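Side-chain contacts in citrate lyase, subunit 1 (Methanosaeta concilii, PDB 6HXI), which probably takes part, as one subunit of ATP citrate lyase, in the ATP-driven conversion of citrate and coenzyme A to acetyl-CoA and oxaloacetate: residues L74-W79 / E109-H114; L70-L75 / K83-E88; G339-N344 / T407-I412; C291-A296 / I412-L417; A222-Y225 / R230-E233. All blocks are in the same frame, centred on the assembly; numbering follows the deposited sequence.

Interaction 1 of 5, residues L74-W79 / E109-H114; sequences LLDADW and EPFTPH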
# COMPACT_ATOMS: atom_id res chain seq x y z
N LEU C 74 -76.60 11.43 -32.56
CA LEU C 74 -77.74 10.51 -32.54
C LEU C 74 -78.28 10.49 -31.10
O LEU C 74 -77.57 10.06 -30.19
CB LEU C 74 -77.33 9.10 -33.01
CG LEU C 74 -78.48 8.21 -33.48
CD1 LEU C 74 -78.71 8.37 -34.98
CD2 LEU C 74 -78.20 6.76 -33.17
N LEU C 75 -79.50 11.02 -30.90
CA LEU C 75 -80.13 11.12 -29.58
C LEU C 75 -81.23 10.08 -29.34
O LEU C 75 -82.02 9.80 -30.24
CB LEU C 75 -80.70 12.53 -29.37
CG LEU C 75 -79.69 13.65 -29.22
CD1 LEU C 75 -79.69 14.54 -30.45
CD2 LEU C 75 -79.97 14.46 -27.99
N ASP C 76 -81.29 9.56 -28.10
CA ASP C 76 -82.26 8.57 -27.59
C ASP C 76 -82.37 7.33 -28.50
O ASP C 76 -83.30 7.24 -29.31
CB ASP C 76 -83.62 9.24 -27.31
CG ASP C 76 -84.59 8.47 -26.43
OD1 ASP C 76 -84.20 7.40 -25.90
OD2 ASP C 76 -85.73 8.95 -26.23
N ALA C 77 -81.42 6.39 -28.36
CA ALA C 77 -81.38 5.17 -29.17
C ALA C 77 -81.04 3.90 -28.38
O ALA C 77 -80.59 3.96 -27.24
CB ALA C 77 -80.44 5.35 -30.35
N ASP C 78 -81.31 2.74 -29.00
CA ASP C 78 -81.04 1.41 -28.46
C ASP C 78 -79.60 1.05 -28.82
O ASP C 78 -79.06 1.64 -29.75
CB ASP C 78 -81.98 0.36 -29.12
CG ASP C 78 -83.47 0.65 -29.11
OD1 ASP C 78 -83.88 1.63 -28.45
OD2 ASP C 78 -84.23 -0.11 -29.76
N TRP C 79 -79.01 0.05 -28.13
CA TRP C 79 -77.65 -0.44 -28.43
C TRP C 79 -77.55 -0.96 -29.88
O TRP C 79 -76.52 -0.75 -30.52
CB TRP C 79 -77.17 -1.47 -27.39
CG TRP C 79 -75.93 -2.21 -27.79
CD1 TRP C 79 -75.82 -3.53 -28.12
CD2 TRP C 79 -74.62 -1.64 -27.99
NE1 TRP C 79 -74.53 -3.82 -28.50
CE2 TRP C 79 -73.77 -2.68 -28.41
CE3 TRP C 79 -74.09 -0.35 -27.84
CZ2 TRP C 79 -72.41 -2.48 -28.68
CZ3 TRP C 79 -72.75 -0.14 -28.12
CH2 TRP C 79 -71.92 -1.20 -28.53
N GLU C 109 -72.67 7.22 -24.85
CA GLU C 109 -73.02 7.53 -23.47
C GLU C 109 -74.55 7.46 -23.23
O GLU C 109 -75.31 7.54 -24.19
CB GLU C 109 -72.46 8.91 -23.08
CG GLU C 109 -73.09 10.09 -23.79
CD GLU C 109 -72.59 11.45 -23.34
OE1 GLU C 109 -71.88 11.52 -22.31
OE2 GLU C 109 -72.94 12.46 -24.00
N PRO C 110 -75.02 7.34 -21.95
CA PRO C 110 -76.48 7.31 -21.71
C PRO C 110 -77.18 8.63 -22.05
O PRO C 110 -76.60 9.70 -21.87
CB PRO C 110 -76.59 6.99 -20.22
CG PRO C 110 -75.31 7.42 -19.63
CD PRO C 110 -74.26 7.22 -20.69
N PHE C 111 -78.42 8.55 -22.53
CA PHE C 111 -79.25 9.71 -22.87
C PHE C 111 -79.88 10.24 -21.59
O PHE C 111 -80.64 9.52 -20.94
CB PHE C 111 -80.33 9.33 -23.90
CG PHE C 111 -81.34 10.42 -24.21
CD1 PHE C 111 -81.07 11.39 -25.16
CD2 PHE C 111 -82.57 10.46 -23.57
CE1 PHE C 111 -82.00 12.40 -25.45
CE2 PHE C 111 -83.50 11.47 -23.84
CZ PHE C 111 -83.21 12.43 -24.78
N THR C 112 -79.56 11.49 -21.24
CA THR C 112 -80.13 12.11 -20.05
C THR C 112 -81.31 13.02 -20.46
O THR C 112 -81.09 14.06 -21.08
CB THR C 112 -79.05 12.76 -19.17
OG1 THR C 112 -78.24 11.71 -18.65
CG2 THR C 112 -79.63 13.55 -17.99
N PRO C 113 -82.56 12.62 -20.12
CA PRO C 113 -83.72 13.47 -20.43
C PRO C 113 -83.66 14.67 -19.48
O PRO C 113 -83.62 14.50 -18.26
CB PRO C 113 -84.92 12.56 -20.16
CG PRO C 113 -84.35 11.18 -19.92
CD PRO C 113 -82.98 11.41 -19.38
N HIS C 114 -83.59 15.88 -20.06
CA HIS C 114 -83.39 17.12 -19.31
C HIS C 114 -84.33 18.26 -19.67
O HIS C 114 -84.94 18.26 -20.75
CB HIS C 114 -81.94 17.59 -19.55
CG HIS C 114 -81.64 17.94 -20.98
ND1 HIS C 114 -81.38 16.95 -21.93
CD2 HIS C 114 -81.59 19.14 -21.58
CE1 HIS C 114 -81.19 17.59 -23.07
NE2 HIS C 114 -81.29 18.91 -22.91
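Asp76 lies flat over one face of the Phe111 ring. Its CB sits 3.8 Å from the ring centroid and only 3° off the ring normal, a CH-pi contact almost exactly over the centre. The carboxylate continues this stack. Its plane is 7° from that of the ring, and CG comes 4.0 Å from Phe111 CD2. The Asp76 backbone belongs to the same layer, since its N is 3.5 Å from Phe111 CD1. Leu75 meets the ring differently. Its CD2 approaches at the edge, in the ring plane, 3.8 Å from Phe111 CE1, and the two side chains cross at about a right angle. Phe111 has CG anti to its backbone N (chi1 174°), which carries the ring out beneath Asp76, with its CE1 edge turned to Leu75. The Asp76 carboxylate also forms a salt bridge with Arg55 through OD1, so its flat placement over the ring has a polar hold as well. A serine in place of Phe111 would probably leave the Asp76 CB without its aromatic support and open a gap beside Leu75 CD2. The contact is at the protein surface. Strand 56-60 runs between the two segments in the antiparallel sheet, with strand 74-75 on one flank and strand 106-110 on the other. Asp76 and Ala77 both face Leu56, a G1 beta bulge, and the chain turns a corner at Asp76 before helix 79-89.

Interaction 2 of 5, residues L70-L75 / K83-E88; sequences LGLVLL and KEYLNE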
# COMPACT_ATOMS: atom_id res chain seq x y z
N LEU C 70 -74.35 20.08 -37.31
CA LEU C 70 -73.92 19.38 -38.52
C LEU C 70 -74.84 18.19 -38.75
O LEU C 70 -74.77 17.53 -39.79
CB LEU C 70 -72.46 18.89 -38.39
CG LEU C 70 -71.41 19.89 -37.89
CD1 LEU C 70 -70.39 19.20 -37.01
CD2 LEU C 70 -70.75 20.63 -39.04
N GLY C 71 -75.71 17.93 -37.76
CA GLY C 71 -76.68 16.85 -37.75
C GLY C 71 -76.04 15.49 -37.64
O GLY C 71 -76.44 14.55 -38.34
N LEU C 72 -75.04 15.37 -36.74
CA LEU C 72 -74.28 14.14 -36.53
C LEU C 72 -74.56 13.44 -35.19
O LEU C 72 -74.27 12.25 -35.07
CB LEU C 72 -72.78 14.40 -36.71
CG LEU C 72 -72.29 14.43 -38.15
CD1 LEU C 72 -71.19 15.42 -38.33
CD2 LEU C 72 -71.85 13.05 -38.61
N VAL C 73 -75.13 14.15 -34.19
CA VAL C 73 -75.44 13.58 -32.88
C VAL C 73 -76.70 12.72 -32.97
O VAL C 73 -77.75 13.20 -33.41
CB VAL C 73 -75.57 14.66 -31.77
CG1 VAL C 73 -75.86 14.03 -30.41
CG2 VAL C 73 -74.32 15.53 -31.69
N LEU C 74 -76.60 11.43 -32.56
CA LEU C 74 -77.74 10.51 -32.54
C LEU C 74 -78.28 10.49 -31.10
O LEU C 74 -77.57 10.06 -30.19
CB LEU C 74 -77.33 9.10 -33.01
CG LEU C 74 -78.48 8.21 -33.48
CD1 LEU C 74 -78.71 8.37 -34.98
CD2 LEU C 74 -78.20 6.76 -33.17
N LEU C 75 -79.50 11.02 -30.90
CA LEU C 75 -80.13 11.12 -29.58
C LEU C 75 -81.23 10.08 -29.34
O LEU C 75 -82.02 9.80 -30.24
CB LEU C 75 -80.70 12.53 -29.37
CG LEU C 75 -79.69 13.65 -29.22
CD1 LEU C 75 -79.69 14.54 -30.45
CD2 LEU C 75 -79.97 14.46 -27.99
N LYS C 83 -75.29 0.66 -32.94
CA LYS C 83 -74.42 -0.11 -33.84
C LYS C 83 -74.71 0.20 -35.31
O LYS C 83 -73.79 0.15 -36.13
CB LYS C 83 -74.54 -1.62 -33.61
CG LYS C 83 -74.00 -2.13 -32.27
CD LYS C 83 -74.18 -3.65 -32.14
CE LYS C 83 -75.60 -4.13 -31.85
NZ LYS C 83 -75.98 -5.39 -32.59
N GLU C 84 -75.98 0.53 -35.64
CA GLU C 84 -76.40 0.92 -36.99
C GLU C 84 -75.74 2.25 -37.37
O GLU C 84 -75.19 2.36 -38.46
CB GLU C 84 -77.93 1.03 -37.09
CG GLU C 84 -78.64 -0.32 -37.23
CD GLU C 84 -80.15 -0.30 -37.18
OE1 GLU C 84 -80.75 0.79 -37.01
OE2 GLU C 84 -80.75 -1.39 -37.31
N TYR C 85 -75.76 3.25 -36.45
CA TYR C 85 -75.13 4.56 -36.64
C TYR C 85 -73.61 4.41 -36.80
O TYR C 85 -73.02 5.09 -37.63
CB TYR C 85 -75.50 5.52 -35.49
CG TYR C 85 -74.70 6.80 -35.46
CD1 TYR C 85 -73.47 6.87 -34.80
CD2 TYR C 85 -75.17 7.95 -36.08
CE1 TYR C 85 -72.73 8.06 -34.76
CE2 TYR C 85 -74.44 9.15 -36.05
CZ TYR C 85 -73.22 9.19 -35.39
OH TYR C 85 -72.46 10.34 -35.36
N LEU C 86 -73.00 3.52 -35.99
CA LEU C 86 -71.56 3.26 -36.02
C LEU C 86 -71.14 2.51 -37.30
O LEU C 86 -70.11 2.86 -37.89
CB LEU C 86 -71.10 2.47 -34.78
CG LEU C 86 -71.36 3.05 -33.39
CD1 LEU C 86 -71.50 1.95 -32.37
CD2 LEU C 86 -70.26 4.02 -32.96
N ASN C 87 -71.93 1.49 -37.74
CA ASN C 87 -71.64 0.70 -38.95
C ASN C 87 -71.82 1.50 -40.24
O ASN C 87 -71.23 1.14 -41.27
CB ASN C 87 -72.47 -0.60 -38.99
CG ASN C 87 -71.79 -1.80 -38.36
OD1 ASN C 87 -71.78 -1.97 -37.13
ND2 ASN C 87 -71.25 -2.69 -39.19
N GLU C 88 -72.60 2.59 -40.19
CA GLU C 88 -72.86 3.46 -41.34
C GLU C 88 -71.85 4.61 -41.44
O GLU C 88 -71.21 4.76 -42.48
CB GLU C 88 -74.29 4.04 -41.27
CG GLU C 88 -75.40 3.07 -41.64
CD GLU C 88 -76.81 3.50 -41.26
OE1 GLU C 88 -76.96 4.31 -40.31
OE2 GLU C 88 -77.77 2.99 -41.88
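Tyr85 reaches from its helix to both Leu72 and Leu74, and most of the contact is made by this one side chain. The tight part is at the phenol end. Tyr85 OH lies 2.6 Å from the backbone O of Leu72 and donates a weak hydrogen bond to it. The carbonyl O approaches the ring obliquely, 3.3 Å from Tyr85 CE2. This weak bond links the buried phenol to the loop before strand 74-75. Next to it the packing is apolar. Leu74 CB stands over one face of the ring, 4.3 Å from the centroid and displaced toward the rim, as a CH-pi contact. Its two methyl groups divide the work. CD1 touches Tyr85 CD2 at 3.7 Å, while CD2 lies against Tyr85 CB at 3.8 Å, near the root of the side chain. The two side chains run antiparallel alongside each other. In Tyr85, CG is anti to the backbone N (chi1 169°), which carries the ring away from the helix and across to the strand. The Leu72 side chain is a looser neighbour, though buried, and its CD2 comes only within 4.3 Å of Tyr85 OH. The solvent side lies at Leu74, which is partly exposed, near the exposed Glu84 and Glu88 of the helix. Helix 79-89 packs here against the antiparallel sheet. Tyr85 also touches Val58 and Pro60 of strand 56-60, and Leu74 is hydrogen-bonded through its backbone to Val58. The neighbouring Leu86 of the helix reaches farther across the sheet, to Phe106 and Ile108 of strand 106-110.

Interaction 3 of 5, residues G339-N344 / T407-I412; sequences GGAIAN and THMTRI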
# COMPACT_ATOMS: atom_id res chain seq x y z
N GLY C 339 -31.12 26.03 -41.48
CA GLY C 339 -30.93 27.40 -41.04
C GLY C 339 -30.99 27.62 -39.55
O GLY C 339 -30.95 26.67 -38.76
N GLY C 340 -31.08 28.89 -39.18
CA GLY C 340 -31.18 29.33 -37.81
C GLY C 340 -30.53 30.67 -37.59
O GLY C 340 -29.83 31.19 -38.47
N ALA C 341 -30.75 31.23 -36.40
CA ALA C 341 -30.15 32.50 -36.01
C ALA C 341 -28.73 32.24 -35.51
O ALA C 341 -28.21 31.13 -35.65
CB ALA C 341 -30.98 33.15 -34.91
N ILE C 342 -28.09 33.27 -34.94
CA ILE C 342 -26.78 33.14 -34.32
C ILE C 342 -27.13 32.65 -32.91
O ILE C 342 -27.76 33.39 -32.17
CB ILE C 342 -25.99 34.48 -34.33
CG1 ILE C 342 -25.79 35.01 -35.77
CG2 ILE C 342 -24.64 34.31 -33.58
CD1 ILE C 342 -25.44 36.51 -35.86
N ALA C 343 -26.86 31.36 -32.60
CA ALA C 343 -27.21 30.78 -31.30
C ALA C 343 -26.51 31.44 -30.15
O ALA C 343 -25.39 31.96 -30.29
CB ALA C 343 -26.95 29.27 -31.27
N ASN C 344 -27.16 31.39 -28.98
CA ASN C 344 -26.61 31.89 -27.73
C ASN C 344 -25.87 30.75 -27.03
O ASN C 344 -24.90 30.99 -26.32
CB ASN C 344 -27.72 32.38 -26.82
CG ASN C 344 -28.56 33.48 -27.40
OD1 ASN C 344 -28.24 34.67 -27.31
ND2 ASN C 344 -29.68 33.09 -27.96
N THR C 407 -24.07 36.42 -43.85
CA THR C 407 -25.25 36.30 -44.71
C THR C 407 -26.46 36.56 -43.82
O THR C 407 -26.51 36.08 -42.68
CB THR C 407 -25.31 34.88 -45.30
OG1 THR C 407 -24.09 34.61 -46.00
CG2 THR C 407 -26.49 34.66 -46.22
N HIS C 408 -27.43 37.31 -44.36
CA HIS C 408 -28.69 37.63 -43.68
C HIS C 408 -29.42 36.30 -43.41
O HIS C 408 -29.44 35.42 -44.26
CB HIS C 408 -29.51 38.61 -44.54
CG HIS C 408 -30.92 38.81 -44.10
ND1 HIS C 408 -31.25 39.02 -42.77
CD2 HIS C 408 -32.06 38.83 -44.84
CE1 HIS C 408 -32.57 39.14 -42.73
NE2 HIS C 408 -33.10 39.05 -43.96
N MET C 409 -29.94 36.14 -42.19
CA MET C 409 -30.57 34.89 -41.72
C MET C 409 -31.41 34.13 -42.76
O MET C 409 -31.15 32.95 -43.03
CB MET C 409 -31.40 35.11 -40.45
CG MET C 409 -31.81 33.81 -39.77
SD MET C 409 -32.86 34.05 -38.33
CE MET C 409 -34.44 34.26 -39.09
N THR C 410 -32.37 34.81 -43.38
CA THR C 410 -33.30 34.18 -44.30
C THR C 410 -32.91 34.29 -45.79
O THR C 410 -33.74 33.99 -46.65
CB THR C 410 -34.72 34.71 -43.99
OG1 THR C 410 -35.66 33.95 -44.73
CG2 THR C 410 -34.88 36.20 -44.28
N ARG C 411 -31.64 34.66 -46.09
CA ARG C 411 -31.16 34.81 -47.46
C ARG C 411 -31.05 33.48 -48.23
O ARG C 411 -31.12 33.49 -49.46
CB ARG C 411 -29.83 35.59 -47.51
CG ARG C 411 -29.69 36.50 -48.73
CD ARG C 411 -28.26 37.02 -48.89
NE ARG C 411 -27.89 37.99 -47.86
CZ ARG C 411 -26.64 38.37 -47.60
NH1 ARG C 411 -25.62 37.85 -48.28
NH2 ARG C 411 -26.39 39.26 -46.65
N ILE C 412 -30.93 32.34 -47.50
CA ILE C 412 -30.84 31.01 -48.13
C ILE C 412 -32.20 30.56 -48.71
O ILE C 412 -32.23 29.65 -49.55
CB ILE C 412 -30.20 29.91 -47.24
CG1 ILE C 412 -30.93 29.75 -45.87
CG2 ILE C 412 -28.69 30.16 -47.07
CD1 ILE C 412 -30.94 28.31 -45.34
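Met409 has the largest surface buried in this contact and lies against the glycine-rich loop 339-344. Its CG is 3.5 Å from the backbone O of Gly340. The sulfur goes on to Ala341, with SD 3.9 Å from CA and 4.0 Å from the methyl CB. The first two torsions are extended (chi1 -167°, chi2 -177°), and they carry the sulfur out to the loop before the chain bends at chi3. Gly339, Gly340, Ile412 and Ala341 contribute nearly equal smaller shares. Gly339 CA is 4.4 Å from Ile412 CD1, and a side chain at Gly339 would point toward the other segment, close to that methyl. The Gly340 backbone angles leave no room for a CB beside the carbonyl of Gly339. All five touching residues are buried. Arg376 NE binds Thr407 O and its NH1 binds Gly340 O, so one arginine links the two loops. The Ala341 side chain is about 5 Å from a bound citrate, and Asn344 bonds both to this citrate and to the neighbouring chain, succinyl-CoA ligase (ADP-forming) subunit alpha. Van der Waals contact carries the interface, and the Gly340 carbonyl that meets Met409 gets its hydrogen bond from Arg376.

Interaction 4 of 5, residues C291-A296 / I412-L417; sequences CDLGHA and IVPLAL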
# COMPACT_ATOMS: atom_id res chain seq x y z
N CYS C 291 -43.61 31.23 -47.37
CA CYS C 291 -44.99 31.62 -47.68
C CYS C 291 -45.03 32.95 -48.42
O CYS C 291 -45.84 33.11 -49.35
CB CYS C 291 -45.85 31.69 -46.42
SG CYS C 291 -46.09 30.10 -45.61
N ASP C 292 -44.16 33.90 -48.01
CA ASP C 292 -44.04 35.22 -48.65
C ASP C 292 -43.56 35.13 -50.09
O ASP C 292 -43.92 35.99 -50.88
CB ASP C 292 -43.17 36.20 -47.84
CG ASP C 292 -43.93 36.99 -46.78
OD1 ASP C 292 -44.91 37.69 -47.14
OD2 ASP C 292 -43.50 36.95 -45.60
N LEU C 293 -42.80 34.06 -50.44
CA LEU C 293 -42.33 33.83 -51.80
C LEU C 293 -43.33 32.98 -52.63
O LEU C 293 -43.09 32.72 -53.81
CB LEU C 293 -40.92 33.24 -51.83
CG LEU C 293 -39.79 34.22 -51.47
CD1 LEU C 293 -38.57 33.49 -50.98
CD2 LEU C 293 -39.44 35.13 -52.63
N GLY C 294 -44.45 32.59 -52.00
CA GLY C 294 -45.53 31.82 -52.61
C GLY C 294 -45.31 30.32 -52.67
O GLY C 294 -45.89 29.64 -53.52
N HIS C 295 -44.48 29.78 -51.76
CA HIS C 295 -44.16 28.35 -51.73
C HIS C 295 -44.76 27.61 -50.52
O HIS C 295 -44.23 26.58 -50.12
CB HIS C 295 -42.63 28.13 -51.84
CG HIS C 295 -42.03 28.60 -53.12
ND1 HIS C 295 -41.68 27.71 -54.13
CD2 HIS C 295 -41.71 29.86 -53.52
CE1 HIS C 295 -41.18 28.45 -55.10
NE2 HIS C 295 -41.18 29.75 -54.79
N ALA C 296 -45.90 28.10 -49.98
CA ALA C 296 -46.63 27.49 -48.85
C ALA C 296 -47.01 26.04 -49.16
O ALA C 296 -46.92 25.16 -48.29
CB ALA C 296 -47.88 28.29 -48.55
N ILE C 412 -30.93 32.34 -47.50
CA ILE C 412 -30.84 31.01 -48.13
C ILE C 412 -32.20 30.56 -48.71
O ILE C 412 -32.23 29.65 -49.55
CB ILE C 412 -30.20 29.91 -47.24
CG1 ILE C 412 -30.93 29.75 -45.87
CG2 ILE C 412 -28.69 30.16 -47.07
CD1 ILE C 412 -30.94 28.31 -45.34
N VAL C 413 -33.31 31.20 -48.28
CA VAL C 413 -34.65 30.89 -48.78
C VAL C 413 -34.80 31.35 -50.25
O VAL C 413 -35.02 30.47 -51.09
CB VAL C 413 -35.80 31.39 -47.85
CG1 VAL C 413 -37.17 31.17 -48.49
CG2 VAL C 413 -35.73 30.70 -46.50
N PRO C 414 -34.64 32.65 -50.62
CA PRO C 414 -34.75 33.02 -52.05
C PRO C 414 -33.66 32.40 -52.93
O PRO C 414 -33.94 32.05 -54.07
CB PRO C 414 -34.63 34.55 -52.03
CG PRO C 414 -34.94 34.95 -50.62
CD PRO C 414 -34.37 33.85 -49.80
N LEU C 415 -32.45 32.20 -52.37
CA LEU C 415 -31.29 31.56 -53.02
C LEU C 415 -31.61 30.12 -53.48
O LEU C 415 -31.08 29.65 -54.49
CB LEU C 415 -30.10 31.55 -52.02
CG LEU C 415 -28.77 32.22 -52.45
CD1 LEU C 415 -28.94 33.72 -52.81
CD2 LEU C 415 -27.73 32.10 -51.35
N ALA C 416 -32.50 29.44 -52.74
CA ALA C 416 -32.92 28.06 -53.00
C ALA C 416 -34.23 27.94 -53.81
O ALA C 416 -34.38 26.99 -54.58
CB ALA C 416 -33.06 27.31 -51.69
N LEU C 417 -35.18 28.88 -53.60
CA LEU C 417 -36.50 28.85 -54.24
C LEU C 417 -36.64 29.70 -55.50
O LEU C 417 -37.56 29.44 -56.29
CB LEU C 417 -37.60 29.22 -53.22
CG LEU C 417 -37.67 28.37 -51.94
CD1 LEU C 417 -38.80 28.81 -51.04
CD2 LEU C 417 -37.80 26.91 -52.26
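Helix 280-292 closes with a Schellman motif at Gly294, where phi is positive, and the nearest CA atoms of the two segments are those of Leu293 and Pro414, 7.6 Å apart. Leu293 and His295, on either side of this glycine, both point their side chains at the helix. Leu293 works through one methyl. Its CD1 touches Val413 CG1 at 3.7 Å and Pro414 CG at 3.9 Å. It meets the valine at a slant and the proline nearly square-on. His295 meets Leu417 one turn later. Leu417 CB stands over a face of the imidazole, 4.1 Å from the centroid and 15° off the normal, in a CH-pi contact displaced toward the rim. Leu417 CD1 covers the same ring nearer its root, 3.8 Å from His295 CG. His295 and Leu417 lie side by side, pointing opposite ways. Leu417 has CG anti to its carbonyl carbon (chi1 -56°), which lets CB and CD1 both lie along the ring. Within the helix, Val413 O accepts from both Ala416 N and Leu417 N, so the turn bearing Leu417 is doubly tied to Val413. Val413 also packs on Tyr286, Thr289 and Ile290 of helix 280-292, and His295 touches Ile290. On another face of helix 412-417, Ile412 and Ala416 pack on strands 334-338 and 371-376 of the parallel sheet. Helices covering a parallel sheet in this way are consistent with the succinyl-CoA synthetase-like fold of the citrate-binding region.

Interaction 5 of 5, residues A222-Y225 / R230-E233; sequences AEEY and RWSE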
# COMPACT_ATOMS: atom_id res chain seq x y z
N ALA C 222 -47.41 20.65 -20.81
CA ALA C 222 -46.26 20.89 -19.90
C ALA C 222 -46.50 20.32 -18.48
O ALA C 222 -45.55 20.15 -17.73
CB ALA C 222 -45.96 22.38 -19.82
N GLU C 223 -47.77 20.05 -18.14
CA GLU C 223 -48.24 19.51 -16.85
C GLU C 223 -47.99 18.00 -16.68
O GLU C 223 -48.11 17.49 -15.55
CB GLU C 223 -49.74 19.80 -16.66
CG GLU C 223 -50.05 21.26 -16.36
CD GLU C 223 -50.16 21.62 -14.89
OE1 GLU C 223 -50.53 22.78 -14.61
OE2 GLU C 223 -49.90 20.75 -14.03
N GLU C 224 -47.66 17.29 -17.79
CA GLU C 224 -47.47 15.83 -17.87
C GLU C 224 -46.78 15.20 -16.67
O GLU C 224 -47.30 14.23 -16.13
CB GLU C 224 -46.76 15.43 -19.16
CG GLU C 224 -47.07 14.01 -19.61
CD GLU C 224 -46.52 13.60 -20.97
OE1 GLU C 224 -46.53 12.37 -21.24
OE2 GLU C 224 -46.13 14.48 -21.76
N TYR C 225 -45.62 15.75 -16.25
CA TYR C 225 -44.78 15.28 -15.14
C TYR C 225 -45.52 15.26 -13.79
O TYR C 225 -45.25 14.41 -12.94
CB TYR C 225 -43.47 16.09 -15.09
CG TYR C 225 -42.56 15.82 -13.90
CD1 TYR C 225 -41.70 14.73 -13.88
CD2 TYR C 225 -42.52 16.69 -12.81
CE1 TYR C 225 -40.89 14.46 -12.77
CE2 TYR C 225 -41.72 16.44 -11.70
CZ TYR C 225 -40.89 15.33 -11.69
OH TYR C 225 -40.03 15.13 -10.62
N ARG C 230 -53.46 11.13 -12.89
CA ARG C 230 -54.74 11.61 -13.41
C ARG C 230 -54.87 11.43 -14.93
O ARG C 230 -55.95 11.05 -15.39
CB ARG C 230 -55.03 13.06 -12.97
CG ARG C 230 -55.27 13.18 -11.47
CD ARG C 230 -55.76 14.56 -11.05
NE ARG C 230 -56.16 14.60 -9.64
CZ ARG C 230 -56.92 15.55 -9.10
NH1 ARG C 230 -57.39 16.54 -9.84
NH2 ARG C 230 -57.24 15.49 -7.81
N TRP C 231 -53.79 11.61 -15.69
CA TRP C 231 -53.79 11.46 -17.16
C TRP C 231 -53.49 10.02 -17.63
O TRP C 231 -53.37 9.81 -18.85
CB TRP C 231 -52.78 12.42 -17.81
CG TRP C 231 -53.01 13.90 -17.63
CD1 TRP C 231 -53.92 14.51 -16.82
CD2 TRP C 231 -52.27 14.95 -18.28
NE1 TRP C 231 -53.81 15.87 -16.93
CE2 TRP C 231 -52.81 16.17 -17.82
CE3 TRP C 231 -51.24 14.97 -19.23
CZ2 TRP C 231 -52.31 17.41 -18.25
CZ3 TRP C 231 -50.76 16.20 -19.65
CH2 TRP C 231 -51.29 17.40 -19.16
N SER C 232 -53.35 9.06 -16.69
CA SER C 232 -52.99 7.66 -16.94
C SER C 232 -53.74 6.97 -18.09
O SER C 232 -53.11 6.31 -18.93
CB SER C 232 -53.12 6.82 -15.67
OG SER C 232 -54.47 6.81 -15.22
N GLU C 233 -55.07 7.15 -18.14
CA GLU C 233 -55.98 6.56 -19.12
C GLU C 233 -56.17 7.36 -20.41
O GLU C 233 -57.02 6.99 -21.22
CB GLU C 233 -57.35 6.29 -18.46
CG GLU C 233 -57.44 4.95 -17.75
CD GLU C 233 -57.34 4.99 -16.23
OE1 GLU C 233 -58.29 5.49 -15.59
OE2 GLU C 233 -56.34 4.47 -15.68
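Trp231 points its indole at the 3-10 segment that includes 222-225, and its six-membered ring makes the contact. From CB, chi1 of -63° puts CG anti to the carbonyl carbon, and the ring system then extends toward the turn. The pyrrole side carries NE1, which is hydrogen-bonded to Thr193 O and so fixes how the indole is turned. On the benzene ring, CE3 is 4.1 Å from Glu224 CA. CZ3 comes closer to the same CA, at 3.8 Å, and lies 4.1 Å from Glu224 CB. CH2 reaches Glu223 CB at 3.8 Å, and CZ2 is 3.9 Å from that same atom. The backbone N of Glu224 lies 3.8 Å from CZ3. The approach is oblique to the ring. The Glu223 chain bends at chi2, and its end leads away from the indole, with OE2 making a weak hydrogen bond to Gln227. With a leucine in place of Trp231, Thr193 O would probably lose its indole donor and a gap is likely to open beside Glu223 CB and Glu224 CA. The contact folds back on itself the connection that leads from strand 209-220, in the antiparallel sheet of the ATP-grasp region, to helix 246-256.

Overall arrangement
Interactions 1 and 2 lie side by side in the ATP-grasp region, with centres 12 Å apart. They share Leu74 and Leu75, and both use strand 74-75, the first toward the loop that follows strand 106-110 and the second toward helix 79-89. Interaction 5 is about 31 Å from each, centre to centre. Interactions 3 and 4 belong to the citrate-binding region. Their centres are 15 Å apart and they share Ile412. Interaction 3 lies beside the citrate: the Ala341 side chain is about 5 Å from it and 10 Å from coenzyme A. The Glu224 side chain of interaction 5 is about 10 Å from the sodium ion. Interactions 1 and 3 are 58 Å apart between centres.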